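NAD-dependent epimerase/dehydratase (Methanobrevibacter ruminantium, PDB 6DNT) probably interconverts UDP-N-acetylglucosamine and UDP-N-acetylgalactosamine as an NAD-dependent 4-epimerase, and also binds UDP-N-acetylmuramic acid. Local coordinates at residues F208-D213 and V336-S341. Numbering follows the deposited sequence.
Sequences FGPRQD and VKWFIS
Trp-338, on the C-terminal helix 328-341, lays its indole against a type II beta turn formed by Gly-209 to Gln-212. This turn follows strand 199-208 of the Rossmann-type domain, so the contact ties the end of the chain to the nucleotide-binding fold. Trp-338 CB starts the contact, 3.8 Å from Pro-210 CB. CG sits anti to the backbone N (chi1 -171°), which carries the ring out to the turn. CG and CD1 lie by Pro-210 CB, CG at 3.7 Å. There Pro-210 CB makes a CH-pi contact over the five-membered ring, 4.0 Å from its centroid. Further along, CD2, CE2, CE3 and CZ3 lie under the backbone N of Arg-211, which is 3.3 Å above the indole plane. NE1 and CZ2 meet Arg-211 CG. The far atom CH2 ends 3.5 Å from Arg-211 CA.

Arg-211 then runs on, extended, to a salt bridge with Asp-54 and a hydrogen bond with Ser-50. With the indole cut back to an alanine, Pro-210 CB and Arg-211 CA would probably face a gap and lose their aromatic support. The last turn residue, Gln-212, touches the bound UDP-N-acetylmuramic acid, and its NE2 bonds to Val-207 O. Trp-338 CE3 also packs over the centre of the Phe-339 ring. The edge of that ring faces the turn, with CZ 3.4 Å from Gln-212 O.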
ATOM      1  N   PHE A 208     -14.841  15.931  13.481  1.00 11.27           N
ATOM      2  CA  PHE A 208     -15.715  17.084  13.313  1.00 11.38           C
ATOM      3  C   PHE A 208     -15.171  18.296  14.056  1.00 11.27           C
ATOM      4  O   PHE A 208     -14.338  18.164  14.942  1.00 11.36           O
ATOM      5  CB  PHE A 208     -17.154  16.765  13.785  1.00 11.42           C
ATOM      6  CG  PHE A 208     -17.296  16.713  15.282  1.00 11.74           C
ATOM      7  CD1 PHE A 208     -16.928  15.584  15.991  1.00 11.79           C
ATOM      8  CD2 PHE A 208     -17.792  17.808  15.982  1.00 11.77           C
ATOM      9  CE1 PHE A 208     -17.048  15.529  17.374  1.00 11.96           C
ATOM     10  CE2 PHE A 208     -17.893  17.774  17.368  1.00 11.93           C
ATOM     11  CZ  PHE A 208     -17.524  16.632  18.064  1.00 12.23           C
ATOM     12  N   GLY A 209     -15.664  19.466  13.672  1.00 11.32           N
ATOM     13  CA  GLY A 209     -15.410  20.688  14.425  1.00 11.60           C
ATOM     14  C   GLY A 209     -15.303  21.923  13.575  1.00 11.22           C
ATOM     15  O   GLY A 209     -15.573  21.906  12.374  1.00 11.29           O
ATOM     16  N   PRO A 210     -14.910  23.040  14.201  1.00 12.08           N
ATOM     17  CA  PRO A 210     -14.673  24.278  13.477  1.00 12.38           C
ATOM     18  C   PRO A 210     -13.737  24.096  12.271  1.00 12.57           C
ATOM     19  O   PRO A 210     -12.746  23.357  12.359  1.00 12.81           O
ATOM     20  CB  PRO A 210     -14.023  25.170  14.548  1.00 12.47           C
ATOM     21  CG  PRO A 210     -14.584  24.691  15.822  1.00 12.82           C
ATOM     22  CD  PRO A 210     -14.670  23.192  15.647  1.00 12.73           C
ATOM     23  N   ARG A 211     -14.087  24.762  11.174  1.00 12.50           N
ATOM     24  CA  ARG A 211     -13.327  24.851   9.922  1.00 13.03           C
ATOM     25  C   ARG A 211     -13.511  23.656   8.997  1.00 13.18           C
ATOM     26  O   ARG A 211     -12.890  23.609   7.947  1.00 14.12           O
ATOM     27  CB  ARG A 211     -11.831  25.090  10.169  1.00 13.11           C
ATOM     28  CG  ARG A 211     -11.548  26.220  11.145  1.00 13.71           C
ATOM     29  CD  ARG A 211     -10.108  26.201  11.579  1.00 13.80           C
ATOM     30  NE  ARG A 211      -9.885  27.147  12.658  1.00 14.44           N
ATOM     31  CZ  ARG A 211      -8.801  27.170  13.418  1.00 15.11           C
ATOM     32  NH1 ARG A 211      -7.815  26.296  13.221  1.00 14.74           N
ATOM     33  NH2 ARG A 211      -8.690  28.092  14.371  1.00 16.16           N
ATOM     34  N   GLN A 212     -14.374  22.708   9.361  1.00 13.33           N
ATOM     35  CA  GLN A 212     -14.667  21.588   8.473  1.00 13.37           C
ATOM     36  C   GLN A 212     -15.521  22.052   7.308  1.00 14.43           C
ATOM     37  O   GLN A 212     -16.422  22.875   7.486  1.00 15.72           O
ATOM     38  CB  GLN A 212     -15.375  20.494   9.244  1.00 12.84           C
ATOM     39  CG  GLN A 212     -15.504  19.188   8.488  1.00 12.66           C
ATOM     40  CD  GLN A 212     -15.953  18.058   9.384  1.00 12.77           C
ATOM     41  OE1 GLN A 212     -16.633  18.275  10.392  1.00 13.06           O
ATOM     42  NE2 GLN A 212     -15.534  16.850   9.056  1.00 12.72           N
ATOM     43  N   ASP A 213     -15.253  21.524   6.124  1.00 14.71           N
ATOM     44  CA  ASP A 213     -15.988  21.919   4.925  1.00 16.54           C
ATOM     45  C   ASP A 213     -17.436  21.458   4.973  1.00 17.15           C
ATOM     46  O   ASP A 213     -17.694  20.337   5.360  1.00 15.61           O
ATOM     47  CB  ASP A 213     -15.337  21.337   3.676  1.00 18.26           C
ATOM     48  CG  ASP A 213     -16.148  21.607   2.445  1.00 20.41           C
ATOM     49  OD1 ASP A 213     -16.370  22.804   2.142  1.00 21.44           O
ATOM     50  OD2 ASP A 213     -16.626  20.638   1.819  1.00 21.51           O
ATOM     51  N   VAL A 336     -20.997  24.854  16.166  1.00 17.21           N
ATOM     52  CA  VAL A 336     -22.115  25.692  15.732  1.00 17.95           C
ATOM     53  C   VAL A 336     -21.725  27.173  15.760  1.00 18.80           C
ATOM     54  O   VAL A 336     -21.964  27.898  14.797  1.00 18.54           O
ATOM     55  CB  VAL A 336     -23.366  25.434  16.604  1.00 18.40           C
ATOM     56  CG1 VAL A 336     -24.421  26.521  16.401  1.00 19.26           C
ATOM     57  CG2 VAL A 336     -23.954  24.071  16.280  1.00 18.26           C
ATOM     58  N   LYS A 337     -21.105  27.605  16.854  1.00 20.52           N
ATOM     59  CA  LYS A 337     -20.680  29.006  16.971  1.00 22.18           C
ATOM     60  C   LYS A 337     -19.705  29.386  15.861  1.00 21.68           C
ATOM     61  O   LYS A 337     -19.813  30.469  15.277  1.00 21.76           O
ATOM     62  CB  LYS A 337     -20.113  29.325  18.369  1.00 23.87           C
ATOM     63  CG  LYS A 337     -21.155  29.259  19.485  1.00 25.91           C
ATOM     64  CD  LYS A 337     -20.625  29.545  20.883  1.00 27.04           C
ATOM     65  CE  LYS A 337     -21.584  29.075  21.962  1.00 27.82           C
ATOM     66  NZ  LYS A 337     -21.041  29.340  23.323  1.00 29.09           N
ATOM     67  N   TRP A 338     -18.798  28.473  15.511  1.00 20.14           N
ATOM     68  CA  TRP A 338     -17.950  28.694  14.367  1.00 20.51           C
ATOM     69  C   TRP A 338     -18.743  28.872  13.051  1.00 19.77           C
ATOM     70  O   TRP A 338     -18.531  29.858  12.322  1.00 20.72           O
ATOM     71  CB  TRP A 338     -16.882  27.594  14.236  1.00 20.96           C
ATOM     72  CG  TRP A 338     -15.942  27.984  13.224  1.00 21.01           C
ATOM     73  CD1 TRP A 338     -14.849  28.798  13.387  1.00 21.70           C
ATOM     74  CD2 TRP A 338     -16.013  27.676  11.846  1.00 20.31           C
ATOM     75  NE1 TRP A 338     -14.227  28.989  12.188  1.00 20.88           N
ATOM     76  CE2 TRP A 338     -14.919  28.310  11.222  1.00 20.51           C
ATOM     77  CE3 TRP A 338     -16.889  26.908  11.065  1.00 19.83           C
ATOM     78  CZ2 TRP A 338     -14.678  28.210   9.863  1.00 20.68           C
ATOM     79  CZ3 TRP A 338     -16.646  26.808   9.719  1.00 20.09           C
ATOM     80  CH2 TRP A 338     -15.546  27.459   9.125  1.00 21.12           C
ATOM     81  N   PHE A 339     -19.680  27.966  12.756  1.00 18.56           N
ATOM     82  CA  PHE A 339     -20.473  28.080  11.531  1.00 18.63           C
ATOM     83  C   PHE A 339     -21.328  29.345  11.506  1.00 19.09           C
ATOM     84  O   PHE A 339     -21.481  29.946  10.455  1.00 20.85           O
ATOM     85  CB  PHE A 339     -21.329  26.827  11.279  1.00 18.24           C
ATOM     86  CG  PHE A 339     -20.542  25.695  10.681  1.00 17.89           C
ATOM     87  CD1 PHE A 339     -20.201  25.718   9.341  1.00 18.42           C
ATOM     88  CD2 PHE A 339     -20.104  24.641  11.461  1.00 17.59           C
ATOM     89  CE1 PHE A 339     -19.456  24.701   8.779  1.00 18.38           C
ATOM     90  CE2 PHE A 339     -19.354  23.612  10.902  1.00 18.22           C
ATOM     91  CZ  PHE A 339     -19.028  23.645   9.564  1.00 17.90           C
ATOM     92  N   ILE A 340     -21.850  29.739  12.660  1.00 21.07           N
ATOM     93  CA  ILE A 340     -22.589  31.012  12.792  1.00 23.01           C
ATOM     94  C   ILE A 340     -21.692  32.198  12.424  1.00 25.44           C
ATOM     95  O   ILE A 340     -22.108  33.068  11.658  1.00 26.18           O
ATOM     96  CB  ILE A 340     -23.217  31.181  14.196  1.00 23.15           C
ATOM     97  CG1 ILE A 340     -24.390  30.208  14.353  1.00 23.16           C
ATOM     98  CG2 ILE A 340     -23.708  32.617  14.429  1.00 23.46           C
ATOM     99  CD1 ILE A 340     -24.946  30.113  15.752  1.00 23.76           C
ATOM    100  N   SER A 341     -20.456  32.198  12.930  0.80 27.50           N
ATOM    101  CA  SER A 341     -19.500  33.283  12.644  0.80 28.96           C
ATOM    102  C   SER A 341     -19.152  33.423  11.153  0.80 30.75           C
ATOM    103  O   SER A 341     -18.739  34.500  10.713  0.80 33.24           O
ATOM    104  CB  SER A 341     -18.212  33.101  13.464  0.80 29.20           C
ATOM    105  OG  SER A 341     -17.390  32.077  12.922  0.80 28.68           O
TER